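Local coordinates for protein methyltransferase (Streptococcus mutans, PDB 2B78) that is of unproven function but is probably an S-adenosylmethionine-dependent methyltransferase that may act on RNA, at residues T48-K56 with S122-Q130. Residues are numbered along the deposited sequence; the frame is centred on the assembly and turned at random.
Sequences TAYLSKQNK and SWYNSFVYQ
Asn125, the N-cap residue of helix 126-130, meets Tyr50 and Gln54 of strand 45-54 and shows how one amide can serve a helix and a domain interface together. Its CB lies 3.2 Å from Ser52 OG and also packs near Lys53 O. The first torsion (chi1 63°) wedges CG between the residue's own backbone N and carbonyl carbon, close over the Ser52 side chain. From there the amide forks. Asn125 OD1 turns back to its own helix and accepts a hydrogen bond from Val128 N at 2.9 Å, nearly straight at 171°, while ND2 goes on to the strand and spends both hydrogens there. Asn125 ND2 gives one to Tyr50 OH at 2.9 Å, at the edge of the tyrosine ring, and the other to Gln54 OE1 at 3.0 Å, within 5° of the asparagine amide plane. Three bonds thus fix the rotation of the amide. Both acceptors have second partners: Tyr50 OH bonds with Gly108 O, and Gln54 OE1 with Trp60 NE1, while Gln102 holds Gln54 NE2. Beside this polar centre, Phe127 lays CD2 over one face of the Tyr50 ring in an offset stack, centroids 4.8 Å apart, as Val128 CG1 packs against Tyr50 CZ. Ser52 OG, also bonded to Asn33, accepts from Phe127 N in a longer bond of 3.3 Å. A water bridges Lys53 O and Ser126 N. On the far flank, the extended Gln54 side chain crosses Tyr124, its CD 3.6 Å from the tyrosine CB. The whole is a classical asparagine N-cap whose NH2 also ties a strand of the N-terminal PUA-like sheet to the turn and helix after strand 118-123 of the next mixed sheet.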
loop_
_atom_site.group_PDB
_atom_site.type_symbol
_atom_site.label_atom_id
_atom_site.label_comp_id
_atom_site.label_asym_id
_atom_site.label_seq_id
_atom_site.Cartn_x
_atom_site.Cartn_y
_atom_site.Cartn_z
ATOM N N THR A 48 -17.840 -1.788 21.231
ATOM C CA THR A 48 -18.310 -2.874 20.378
ATOM C C THR A 48 -17.168 -3.220 19.439
ATOM O O THR A 48 -16.490 -2.326 18.942
ATOM C CB THR A 48 -19.541 -2.421 19.555
ATOM O OG1 THR A 48 -20.601 -2.057 20.450
ATOM C CG2 THR A 48 -20.023 -3.539 18.628
ATOM N N ALA A 49 -16.942 -4.508 19.201
ATOM C CA ALA A 49 -15.861 -4.925 18.316
ATOM C C ALA A 49 -16.203 -6.224 17.605
ATOM O O ALA A 49 -17.210 -6.859 17.912
ATOM C CB ALA A 49 -14.577 -5.103 19.125
ATOM N N TYR A 50 -15.372 -6.613 16.643
ATOM C CA TYR A 50 -15.593 -7.875 15.956
ATOM C C TYR A 50 -14.280 -8.641 15.923
ATOM O O TYR A 50 -13.198 -8.051 15.845
ATOM C CB TYR A 50 -16.170 -7.665 14.540
ATOM C CG TYR A 50 -15.204 -7.288 13.427
ATOM C CD1 TYR A 50 -14.291 -8.210 12.915
ATOM C CD2 TYR A 50 -15.246 -6.019 12.847
ATOM C CE1 TYR A 50 -13.444 -7.879 11.849
ATOM C CE2 TYR A 50 -14.405 -5.677 11.775
ATOM C CZ TYR A 50 -13.511 -6.611 11.283
ATOM O OH TYR A 50 -12.694 -6.293 10.221
ATOM N N LEU A 51 -14.381 -9.961 16.017
ATOM C CA LEU A 51 -13.208 -10.813 16.002
ATOM C C LEU A 51 -13.074 -11.539 14.677
ATOM O O LEU A 51 -14.056 -12.007 14.113
ATOM C CB LEU A 51 -13.283 -11.851 17.128
ATOM C CG LEU A 51 -13.390 -11.344 18.567
ATOM C CD1 LEU A 51 -13.444 -12.533 19.517
ATOM C CD2 LEU A 51 -12.199 -10.454 18.890
ATOM N N SER A 52 -11.843 -11.619 14.191
ATOM C CA SER A 52 -11.530 -12.320 12.958
ATOM C C SER A 52 -10.029 -12.216 12.801
ATOM O O SER A 52 -9.443 -11.159 13.038
ATOM C CB SER A 52 -12.240 -11.687 11.759
ATOM O OG SER A 52 -12.094 -12.505 10.606
ATOM N N LYS A 53 -9.397 -13.316 12.418
ATOM C CA LYS A 53 -7.956 -13.316 12.260
ATOM C C LYS A 53 -7.512 -12.511 11.051
ATOM O O LYS A 53 -8.032 -12.682 9.943
ATOM C CB LYS A 53 -7.442 -14.756 12.170
ATOM C CG LYS A 53 -7.211 -15.385 13.543
ATOM C CD LYS A 53 -6.917 -16.879 13.461
ATOM C CE LYS A 53 -8.202 -17.701 13.410
ATOM N NZ LYS A 53 -7.926 -19.171 13.444
ATOM N N GLN A 54 -6.550 -11.625 11.278
ATOM C CA GLN A 54 -6.012 -10.773 10.225
ATOM C C GLN A 54 -4.546 -10.502 10.528
ATOM O O GLN A 54 -4.215 -9.542 11.222
ATOM C CB GLN A 54 -6.784 -9.450 10.163
ATOM C CG GLN A 54 -6.400 -8.568 8.979
ATOM C CD GLN A 54 -7.251 -7.323 8.893
ATOM O OE1 GLN A 54 -8.447 -7.364 9.181
ATOM N NE2 GLN A 54 -6.646 -6.207 8.481
ATOM N N ASN A 55 -3.673 -11.357 10.003
ATOM C CA ASN A 55 -2.234 -11.232 10.225
ATOM C C ASN A 55 -1.938 -11.307 11.722
ATOM O O ASN A 55 -2.194 -12.330 12.348
ATOM C CB ASN A 55 -1.715 -9.919 9.637
ATOM C CG ASN A 55 -1.913 -9.838 8.134
ATOM O OD1 ASN A 55 -1.451 -10.706 7.385
ATOM N ND2 ASN A 55 -2.602 -8.793 7.682
ATOM N N LYS A 56 -1.413 -10.231 12.302
ATOM C CA LYS A 56 -1.099 -10.226 13.730
ATOM C C LYS A 56 -2.264 -9.732 14.579
ATOM O O LYS A 56 -2.136 -9.551 15.791
ATOM C CB LYS A 56 0.136 -9.360 13.993
ATOM C CG LYS A 56 1.424 -9.962 13.457
ATOM C CD LYS A 56 1.672 -11.339 14.064
ATOM C CE LYS A 56 2.919 -11.999 13.484
ATOM N NZ LYS A 56 3.133 -13.363 14.051
ATOM N N SER A 122 -11.650 -4.693 -1.091
ATOM C CA SER A 122 -10.682 -5.675 -0.631
ATOM C C SER A 122 -11.089 -6.127 0.759
ATOM O O SER A 122 -11.278 -5.309 1.671
ATOM C CB SER A 122 -9.266 -5.095 -0.615
ATOM O OG SER A 122 -8.803 -4.890 -1.940
ATOM N N TRP A 123 -11.249 -7.437 0.909
ATOM C CA TRP A 123 -11.642 -8.029 2.186
ATOM C C TRP A 123 -10.424 -8.681 2.852
ATOM O O TRP A 123 -9.857 -9.641 2.320
ATOM C CB TRP A 123 -12.734 -9.078 1.952
ATOM C CG TRP A 123 -13.839 -8.615 1.043
ATOM C CD1 TRP A 123 -14.114 -9.081 -0.212
ATOM C CD2 TRP A 123 -14.789 -7.569 1.298
ATOM N NE1 TRP A 123 -15.172 -8.390 -0.754
ATOM C CE2 TRP A 123 -15.607 -7.459 0.151
ATOM C CE3 TRP A 123 -15.030 -6.718 2.386
ATOM C CZ2 TRP A 123 -16.645 -6.524 0.056
ATOM C CZ3 TRP A 123 -16.062 -5.789 2.291
ATOM C CH2 TRP A 123 -16.859 -5.703 1.134
ATOM N N TYR A 124 -10.047 -8.179 4.028
ATOM C CA TYR A 124 -8.878 -8.686 4.743
ATOM C C TYR A 124 -9.126 -9.796 5.761
ATOM O O TYR A 124 -8.175 -10.337 6.329
ATOM C CB TYR A 124 -8.140 -7.526 5.426
ATOM C CG TYR A 124 -7.493 -6.574 4.452
ATOM C CD1 TYR A 124 -8.266 -5.802 3.589
ATOM C CD2 TYR A 124 -6.104 -6.449 4.384
ATOM C CE1 TYR A 124 -7.678 -4.928 2.680
ATOM C CE2 TYR A 124 -5.502 -5.572 3.472
ATOM C CZ TYR A 124 -6.301 -4.817 2.626
ATOM O OH TYR A 124 -5.730 -3.948 1.727
ATOM N N ASN A 125 -10.387 -10.134 6.007
ATOM C CA ASN A 125 -10.687 -11.205 6.948
ATOM C C ASN A 125 -12.031 -11.860 6.628
ATOM O O ASN A 125 -12.874 -11.271 5.948
ATOM C CB ASN A 125 -10.638 -10.686 8.395
ATOM C CG ASN A 125 -11.685 -9.631 8.688
ATOM O OD1 ASN A 125 -12.883 -9.919 8.723
ATOM N ND2 ASN A 125 -11.236 -8.393 8.919
ATOM N N SER A 126 -12.226 -13.084 7.107
ATOM C CA SER A 126 -13.461 -13.807 6.821
ATOM C C SER A 126 -14.725 -13.159 7.371
ATOM O O SER A 126 -15.807 -13.302 6.786
ATOM C CB SER A 126 -13.366 -15.245 7.332
ATOM O OG SER A 126 -13.097 -15.286 8.719
ATOM N N PHE A 127 -14.617 -12.454 8.492
ATOM C CA PHE A 127 -15.807 -11.825 9.048
ATOM C C PHE A 127 -16.418 -10.764 8.138
ATOM O O PHE A 127 -17.617 -10.819 7.833
ATOM C CB PHE A 127 -15.529 -11.198 10.405
ATOM C CG PHE A 127 -16.749 -10.589 11.032
ATOM C CD1 PHE A 127 -17.768 -11.398 11.528
ATOM C CD2 PHE A 127 -16.908 -9.209 11.077
ATOM C CE1 PHE A 127 -18.931 -10.845 12.059
ATOM C CE2 PHE A 127 -18.063 -8.641 11.605
ATOM C CZ PHE A 127 -19.079 -9.463 12.097
ATOM N N VAL A 128 -15.625 -9.785 7.714
ATOM C CA VAL A 128 -16.179 -8.755 6.842
ATOM C C VAL A 128 -16.659 -9.388 5.548
ATOM O O VAL A 128 -17.637 -8.941 4.949
ATOM C CB VAL A 128 -15.162 -7.646 6.512
ATOM C CG1 VAL A 128 -14.807 -6.876 7.772
ATOM C CG2 VAL A 128 -13.925 -8.245 5.876
ATOM N N TYR A 129 -15.977 -10.442 5.122
ATOM C CA TYR A 129 -16.365 -11.114 3.896
ATOM C C TYR A 129 -17.762 -11.707 4.053
ATOM O O TYR A 129 -18.583 -11.609 3.151
ATOM C CB TYR A 129 -15.355 -12.216 3.555
ATOM C CG TYR A 129 -15.614 -12.865 2.220
ATOM C CD1 TYR A 129 -15.512 -12.127 1.041
ATOM C CD2 TYR A 129 -16.017 -14.199 2.131
ATOM C CE1 TYR A 129 -15.813 -12.692 -0.197
ATOM C CE2 TYR A 129 -16.318 -14.778 0.895
ATOM C CZ TYR A 129 -16.215 -14.016 -0.261
ATOM O OH TYR A 129 -16.528 -14.562 -1.481
ATOM N N GLN A 130 -18.046 -12.308 5.203
ATOM C CA GLN A 130 -19.362 -12.907 5.399
ATOM C C GLN A 130 -20.492 -11.875 5.460
ATOM O O GLN A 130 -21.636 -12.183 5.110
ATOM C CB GLN A 130 -19.375 -13.794 6.653
ATOM C CG GLN A 130 -19.254 -13.058 7.973
ATOM C CD GLN A 130 -19.310 -14.001 9.161
ATOM O OE1 GLN A 130 -18.441 -14.863 9.327
ATOM N NE2 GLN A 130 -20.339 -13.849 9.990
HETATM O O HOH W 1 -9.883 -14.302 8.634
#